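Local structure of beta-galacturonidase (Eisenbergiella tayi, 6NCW) at residues L270-F275 / G327-E332; E493-V498 / D550-L555; V188-N193 / V251-I256. The protein acts as a beta-galacturonidase of glycoside hydrolase family 2, probably cleaving beta-linked galacturonic acid from its glycosides. All coordinates share one frame; numbering follows the deposited sequence.

Along the chain, interaction 3 comes first, interaction 1 follows and interaction 2 closes the series. Interaction 3 lies in the immunoglobulin-like beta-sandwich, and its segment 251-256 runs on toward the TIM barrel domain that holds the other two. Interaction 1 sits inside the barrel, between strands 268-276 and 329-333; interaction 2 sits outside, between helices 484-500 and 544-553. The centres of interactions 1 and 2 are about 15 Å apart, and segments 270-275 and 550-555 touch directly, so the last barrel helix is tied to the first barrel strand. Interaction 3 is centred about 35 Å from interaction 2 and about 21 Å from interaction 1, whose nearest atom is about 5 Å away, not touching.

Interaction 1 (L270-F275 / G327-E332); sequences LRIKGF and GILVWE
No flat group takes part where Leu-270 and Ile-272 meet Leu-329: the touching side chains are all branched aliphatic ones, inside the TIM barrel. The two leucines reach toward each other tip to tip. Leu-329 pushes CD1 into the fork of Leu-270, so that this one methyl lies 3.7 Å from Leu-270 CD1 and also 3.7 Å from Leu-270 CD2. The extended first torsion of Leu-270 (chi1 -162°), which sets CG opposite the backbone N, directs that fork toward Leu-329.

The strands are not neighbours in the sheet. Strand 307-309 runs parallel to both and lies between them, and no hydrogen bond crosses directly; the contact is made by side chains near the beginnings of strands 268-276 and 329-333. Just before the second strand, Gly-327 ends helix 317-326 in a Schellman motif, its positive phi turning the chain toward Leu-329. Ile-272, two residues further along from Leu-270, also packs on Tyr-371 and Leu-462, which places it in the barrel interior. Its touch on Leu-329 is lighter, with Ile-272 CD1 standing 4.3 Å from Leu-329 CD1.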
# COMPACT_ATOMS: atom_id res chain seq x y z
N LEU A 270 -29.63 24.90 16.95
CA LEU A 270 -28.33 24.36 16.57
C LEU A 270 -28.45 23.17 15.61
O LEU A 270 -29.31 22.30 15.78
CB LEU A 270 -27.60 23.93 17.84
CG LEU A 270 -26.10 23.71 17.85
CD1 LEU A 270 -25.37 24.91 17.31
CD2 LEU A 270 -25.72 23.46 19.29
N ARG A 271 -27.59 23.15 14.59
CA ARG A 271 -27.37 21.96 13.76
C ARG A 271 -25.98 21.41 14.05
O ARG A 271 -24.97 22.10 13.88
CB ARG A 271 -27.51 22.27 12.27
CG ARG A 271 -27.22 21.05 11.40
CD ARG A 271 -27.07 21.38 9.91
NE ARG A 271 -28.33 21.80 9.31
CZ ARG A 271 -28.64 23.07 9.07
NH1 ARG A 271 -27.77 24.03 9.36
NH2 ARG A 271 -29.81 23.38 8.53
N ILE A 272 -25.92 20.15 14.49
CA ILE A 272 -24.66 19.49 14.82
C ILE A 272 -24.08 18.84 13.56
O ILE A 272 -24.72 18.00 12.93
CB ILE A 272 -24.87 18.45 15.93
CG1 ILE A 272 -25.29 19.16 17.21
CG2 ILE A 272 -23.58 17.67 16.21
CD1 ILE A 272 -24.28 20.15 17.72
N LYS A 273 -22.86 19.25 13.20
CA LYS A 273 -22.08 18.70 12.08
C LYS A 273 -20.78 18.16 12.69
O LYS A 273 -19.78 18.86 12.77
CB LYS A 273 -21.77 19.77 11.01
CG LYS A 273 -23.01 20.51 10.45
CD LYS A 273 -22.62 21.41 9.27
CE LYS A 273 -21.92 22.68 9.72
NZ LYS A 273 -20.99 23.25 8.69
N GLY A 274 -20.79 16.90 13.15
CA GLY A 274 -19.79 16.44 14.08
C GLY A 274 -18.97 15.25 13.62
O GLY A 274 -19.27 14.57 12.62
N PHE A 275 -17.92 14.99 14.40
CA PHE A 275 -17.09 13.80 14.31
C PHE A 275 -16.95 13.15 15.67
O PHE A 275 -16.70 13.83 16.68
CB PHE A 275 -15.71 14.12 13.74
CG PHE A 275 -15.67 14.14 12.25
CD1 PHE A 275 -15.58 12.95 11.53
CD2 PHE A 275 -15.73 15.34 11.55
CE1 PHE A 275 -15.56 12.97 10.14
CE2 PHE A 275 -15.71 15.36 10.17
CZ PHE A 275 -15.62 14.17 9.46
N GLY A 327 -14.25 27.68 18.85
CA GLY A 327 -15.69 27.66 18.67
C GLY A 327 -16.23 26.31 18.27
O GLY A 327 -17.25 26.25 17.58
N ILE A 328 -15.57 25.23 18.66
CA ILE A 328 -15.99 23.88 18.31
C ILE A 328 -16.82 23.33 19.47
O ILE A 328 -16.38 23.35 20.61
CB ILE A 328 -14.76 22.99 18.02
CG1 ILE A 328 -14.02 23.52 16.78
CG2 ILE A 328 -15.17 21.53 17.82
CD1 ILE A 328 -12.65 22.91 16.55
N LEU A 329 -18.04 22.86 19.17
CA LEU A 329 -18.91 22.33 20.20
C LEU A 329 -18.51 20.90 20.58
O LEU A 329 -18.14 20.10 19.72
CB LEU A 329 -20.37 22.36 19.73
CG LEU A 329 -20.87 23.77 19.40
CD1 LEU A 329 -22.12 23.72 18.54
CD2 LEU A 329 -21.13 24.53 20.70
N VAL A 330 -18.60 20.59 21.86
CA VAL A 330 -18.12 19.32 22.39
C VAL A 330 -19.26 18.61 23.11
O VAL A 330 -19.92 19.19 23.98
CB VAL A 330 -16.91 19.51 23.32
CG1 VAL A 330 -16.52 18.18 23.96
CG2 VAL A 330 -15.73 20.05 22.53
N TRP A 331 -19.50 17.37 22.71
CA TRP A 331 -20.17 16.38 23.53
C TRP A 331 -19.08 15.63 24.29
O TRP A 331 -18.22 15.00 23.66
CB TRP A 331 -20.99 15.44 22.62
CG TRP A 331 -21.46 14.12 23.20
CD1 TRP A 331 -20.71 13.19 23.88
CD2 TRP A 331 -22.77 13.55 23.08
NE1 TRP A 331 -21.49 12.10 24.22
CE2 TRP A 331 -22.75 12.30 23.74
CE3 TRP A 331 -23.96 13.98 22.47
CZ2 TRP A 331 -23.88 11.48 23.81
CZ3 TRP A 331 -25.08 13.16 22.56
CH2 TRP A 331 -25.03 11.92 23.21
N GLU A 332 -19.07 15.73 25.62
CA GLU A 332 -18.13 14.95 26.42
C GLU A 332 -18.90 13.91 27.22
O GLU A 332 -19.98 14.20 27.75
CB GLU A 332 -17.29 15.84 27.35
CG GLU A 332 -16.23 15.06 28.11
CD GLU A 332 -15.15 15.91 28.79
OE1 GLU A 332 -13.96 15.79 28.41
OE2 GLU A 332 -15.47 16.69 29.73

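Interaction 2 (E493-V498 / D550-L555); sequences EQLQAV and DSYRSL
Leu-495 fits against two consecutive residues of the facing helix, Ser-551 and Tyr-552, and splits its two methyls between them. CD1 of Leu-495 rests 3.8 Å from Ser-551 CB, while its CD2 lies 3.9 Å from Tyr-552 CE1, approaching the ring obliquely. The leucine and tyrosine side chains cross at about a right angle. Backbones come close here too, the CA atoms of Leu-495 and Ser-551 being 7.2 Å apart, and the small serine lies at this closest pairing. Ser-551 OG packs 3.8 Å from both CB and CD1 of Leu-495.

These are the last two helices on the outer shell of the (beta/alpha)8 barrel, 484-500 and 544-553, and both lean on strand 504-509: Leu-495 packs on Ile-509, and Tyr-552 on Ile-509 and Val-507. Tyr-552 leaves its helix with CG opposite the carbonyl carbon (chi1 -82°), and its ring runs inward until OH hydrogen-bonds to Gly-274 O. Lys-273 NZ bonds to the Tyr-552 backbone O, a second tie between the final helix and the first barrel strand.

Away from this buried patch the contact opens quickly. Gln-496 is exposed and its CB points away from the other helix, and Asp-550 and Ser-554 are exposed as well. On this looser side, Ser-551 O takes two bonds from the same face of its plane. One comes from Ser-554 N; for the other, Ser-554 OG lies 2.7 Å from Ser-551 O, tilted 26° from the carbonyl plane.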
# COMPACT_ATOMS: atom_id res chain seq x y z
N GLU A 493 -25.00 8.60 1.16
CA GLU A 493 -26.39 8.27 1.49
C GLU A 493 -26.70 8.51 2.97
O GLU A 493 -27.79 8.98 3.30
CB GLU A 493 -26.68 6.81 1.13
CG GLU A 493 -28.14 6.46 1.41
CD GLU A 493 -28.49 5.00 1.16
OE1 GLU A 493 -27.62 4.25 0.65
OE2 GLU A 493 -29.64 4.60 1.50
N GLN A 494 -25.78 8.15 3.86
CA GLN A 494 -26.01 8.34 5.30
C GLN A 494 -26.21 9.80 5.67
O GLN A 494 -27.12 10.13 6.45
CB GLN A 494 -24.85 7.74 6.10
CG GLN A 494 -24.84 6.22 6.06
CD GLN A 494 -23.56 5.63 6.60
OE1 GLN A 494 -22.59 6.35 6.81
NE2 GLN A 494 -23.55 4.31 6.84
N LEU A 495 -25.37 10.69 5.14
CA LEU A 495 -25.45 12.09 5.53
C LEU A 495 -26.68 12.75 4.92
O LEU A 495 -27.35 13.57 5.57
CB LEU A 495 -24.17 12.83 5.11
CG LEU A 495 -22.90 12.50 5.93
CD1 LEU A 495 -21.68 13.19 5.35
CD2 LEU A 495 -23.02 12.87 7.41
N GLN A 496 -26.99 12.41 3.67
CA GLN A 496 -28.19 12.93 3.02
C GLN A 496 -29.44 12.59 3.84
O GLN A 496 -30.31 13.45 4.03
CB GLN A 496 -28.28 12.39 1.59
CG GLN A 496 -29.67 12.31 0.99
CD GLN A 496 -30.30 13.67 0.71
OE1 GLN A 496 -29.61 14.65 0.39
NE2 GLN A 496 -31.64 13.73 0.83
N ALA A 497 -29.50 11.39 4.41
CA ALA A 497 -30.68 11.01 5.17
C ALA A 497 -30.76 11.76 6.51
O ALA A 497 -31.82 12.29 6.85
CB ALA A 497 -30.72 9.50 5.39
N VAL A 498 -29.66 11.82 7.27
CA VAL A 498 -29.73 12.43 8.60
C VAL A 498 -30.09 13.91 8.50
O VAL A 498 -30.91 14.42 9.28
CB VAL A 498 -28.42 12.21 9.40
CG1 VAL A 498 -28.16 10.73 9.62
CG2 VAL A 498 -27.23 12.84 8.70
N ASP A 550 -18.02 18.02 1.18
CA ASP A 550 -19.10 18.58 0.37
C ASP A 550 -20.38 18.72 1.18
O ASP A 550 -21.07 19.74 1.09
CB ASP A 550 -19.37 17.72 -0.85
CG ASP A 550 -18.28 17.82 -1.90
OD1 ASP A 550 -17.44 18.74 -1.82
OD2 ASP A 550 -18.26 16.95 -2.80
N SER A 551 -20.71 17.70 1.98
CA SER A 551 -21.95 17.75 2.76
C SER A 551 -21.88 18.80 3.86
O SER A 551 -22.76 19.66 3.96
CB SER A 551 -22.24 16.38 3.36
OG SER A 551 -23.33 16.47 4.26
N TYR A 552 -20.82 18.76 4.69
CA TYR A 552 -20.78 19.64 5.85
C TYR A 552 -20.55 21.10 5.46
O TYR A 552 -21.03 22.01 6.15
CB TYR A 552 -19.68 19.19 6.82
CG TYR A 552 -20.03 18.05 7.76
CD1 TYR A 552 -21.21 17.33 7.63
CD2 TYR A 552 -19.18 17.72 8.80
CE1 TYR A 552 -21.53 16.29 8.51
CE2 TYR A 552 -19.48 16.69 9.68
CZ TYR A 552 -20.65 15.98 9.54
OH TYR A 552 -20.94 14.96 10.43
N ARG A 553 -19.80 21.35 4.38
CA ARG A 553 -19.59 22.72 3.93
C ARG A 553 -20.83 23.33 3.28
O ARG A 553 -20.87 24.55 3.09
CB ARG A 553 -18.42 22.76 2.94
CG ARG A 553 -17.08 22.50 3.57
CD ARG A 553 -16.30 23.76 3.46
NE ARG A 553 -14.88 23.54 3.24
CZ ARG A 553 -13.95 23.89 4.11
NH1 ARG A 553 -14.32 24.45 5.27
NH2 ARG A 553 -12.66 23.67 3.85
N SER A 554 -21.84 22.53 2.95
CA SER A 554 -23.06 23.06 2.36
C SER A 554 -24.10 23.43 3.41
O SER A 554 -25.25 23.72 3.06
CB SER A 554 -23.64 22.04 1.39
OG SER A 554 -24.17 20.93 2.09
N LEU A 555 -23.74 23.40 4.68
CA LEU A 555 -24.72 23.61 5.73
C LEU A 555 -24.11 24.52 6.77
O LEU A 555 -22.90 24.49 7.00
CB LEU A 555 -25.18 22.29 6.36
CG LEU A 555 -26.10 21.40 5.52
CD1 LEU A 555 -26.16 20.03 6.14
CD2 LEU A 555 -27.50 21.98 5.43

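Interaction 3 (V188-N193 / V251-I256); sequences VEIGKN and VGFREI
Ile-190 turns its CG2 branch toward Val-251 and Phe-253, meeting a methyl of the one and the ring edge of the other. Ile-190 CG2 is 4.2 Å from Val-251 CG2, a methyl-to-methyl touch. Toward Phe-253 it lies near the plane of the ring, with Ile-190 CG2 4.5 Å from Phe-253 CE2, so the isoleucine borders the aromatic rim. The first torsion of Ile-190 (chi1 -56°) puts CG2 opposite the backbone N, which directs that branch toward the second segment.

All three side chains are buried in the core of the immunoglobulin-like beta-sandwich. Strands 182-190 and 245-251 each pair antiparallel with strand 227-238, which lies between them, and Ile-190 and Val-251 both pack on its Ile-233. Phe-157 of strand 150-162 touches Ile-190 and Val-251 as well, and makes an edge-to-face contact with the ring of Phe-253.

Directly after Ile-190 the chain reverses in a type I' turn, forming the tight hairpin into strand 193-202. Gly-191 and Lys-192 both take positive phi at its corners. Ile-190 and Asn-193 close it with a reciprocal pair of backbone bonds: Ile-190 N to Asn-193 O is 3.1 Å, and Asn-193 N to Ile-190 O is 3.0 Å.

The other segment leaves the sandwich past Phe-253 as an irregular connection toward the TIM barrel. There Arg-254 NE hydrogen-bonds to Pro-368 O, and Ile-256 CG2 sits 3.8 Å above the plane of the Arg-254 guanidinium, toward its rim.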
# COMPACT_ATOMS: atom_id res chain seq x y z
N VAL A 188 -12.72 37.89 43.15
CA VAL A 188 -13.01 37.24 41.87
C VAL A 188 -13.15 38.32 40.80
O VAL A 188 -13.98 39.23 40.92
CB VAL A 188 -14.29 36.39 41.93
CG1 VAL A 188 -14.60 35.80 40.55
CG2 VAL A 188 -14.16 35.29 42.95
N GLU A 189 -12.34 38.21 39.75
CA GLU A 189 -12.42 39.09 38.59
C GLU A 189 -12.61 38.27 37.33
O GLU A 189 -12.03 37.18 37.19
CB GLU A 189 -11.18 39.97 38.48
CG GLU A 189 -10.91 40.79 39.75
CD GLU A 189 -10.04 42.02 39.50
OE1 GLU A 189 -10.11 42.96 40.33
OE2 GLU A 189 -9.30 42.04 38.49
N ILE A 190 -13.41 38.79 36.40
CA ILE A 190 -13.65 38.15 35.11
C ILE A 190 -13.20 39.13 34.03
O ILE A 190 -13.83 40.17 33.84
CB ILE A 190 -15.12 37.75 34.92
CG1 ILE A 190 -15.57 36.84 36.06
CG2 ILE A 190 -15.30 37.06 33.58
CD1 ILE A 190 -17.02 36.51 36.01
N GLY A 191 -12.12 38.79 33.34
CA GLY A 191 -11.59 39.66 32.31
C GLY A 191 -11.23 41.04 32.82
O GLY A 191 -11.47 42.03 32.12
N LYS A 192 -10.66 41.12 34.02
CA LYS A 192 -10.29 42.37 34.69
C LYS A 192 -11.49 43.22 35.12
O LYS A 192 -11.28 44.30 35.67
CB LYS A 192 -9.36 43.24 33.83
CG LYS A 192 -8.00 42.61 33.54
CD LYS A 192 -7.33 42.11 34.83
CE LYS A 192 -5.87 42.51 34.87
NZ LYS A 192 -5.21 42.33 33.54
N ASN A 193 -12.72 42.77 34.92
CA ASN A 193 -13.85 43.42 35.56
C ASN A 193 -14.00 42.91 36.98
O ASN A 193 -13.77 41.73 37.26
CB ASN A 193 -15.14 43.18 34.77
CG ASN A 193 -15.04 43.66 33.35
OD1 ASN A 193 -14.37 43.05 32.52
ND2 ASN A 193 -15.70 44.78 33.05
N VAL A 251 -13.70 31.28 30.78
CA VAL A 251 -15.14 31.13 30.63
C VAL A 251 -15.55 31.74 29.30
O VAL A 251 -14.82 32.52 28.68
CB VAL A 251 -15.93 31.79 31.79
CG1 VAL A 251 -15.47 31.25 33.14
CG2 VAL A 251 -15.80 33.30 31.74
N GLY A 252 -16.73 31.32 28.85
CA GLY A 252 -17.41 31.98 27.76
C GLY A 252 -18.88 32.12 28.12
O GLY A 252 -19.43 31.30 28.86
N PHE A 253 -19.48 33.20 27.65
CA PHE A 253 -20.88 33.52 27.95
C PHE A 253 -21.75 32.94 26.84
O PHE A 253 -21.91 33.55 25.78
CB PHE A 253 -21.09 35.03 28.10
CG PHE A 253 -20.57 35.60 29.41
CD1 PHE A 253 -21.45 35.84 30.47
CD2 PHE A 253 -19.22 35.91 29.58
CE1 PHE A 253 -20.98 36.37 31.68
CE2 PHE A 253 -18.75 36.42 30.79
CZ PHE A 253 -19.63 36.65 31.84
N ARG A 254 -22.30 31.75 27.06
CA ARG A 254 -23.26 31.17 26.13
C ARG A 254 -24.30 30.39 26.91
O ARG A 254 -24.02 29.88 28.00
CB ARG A 254 -22.58 30.24 25.09
CG ARG A 254 -21.72 29.12 25.70
CD ARG A 254 -22.49 27.84 25.73
NE ARG A 254 -21.82 26.76 26.45
CZ ARG A 254 -22.11 26.40 27.69
NH1 ARG A 254 -23.03 27.06 28.39
NH2 ARG A 254 -21.48 25.38 28.25
N GLU A 255 -25.49 30.29 26.34
CA GLU A 255 -26.57 29.51 26.92
C GLU A 255 -26.79 28.26 26.08
O GLU A 255 -26.85 28.33 24.85
CB GLU A 255 -27.86 30.32 27.00
CG GLU A 255 -29.00 29.57 27.65
CD GLU A 255 -30.32 30.37 27.63
OE1 GLU A 255 -30.72 30.87 28.70
OE2 GLU A 255 -30.93 30.51 26.53
N ILE A 256 -26.94 27.12 26.74
CA ILE A 256 -27.32 25.89 26.07
C ILE A 256 -28.55 25.35 26.78
O ILE A 256 -28.53 25.14 27.99
CB ILE A 256 -26.18 24.85 26.05
CG1 ILE A 256 -26.64 23.60 25.32
CG2 ILE A 256 -25.72 24.48 27.44
CD1 ILE A 256 -26.73 23.81 23.84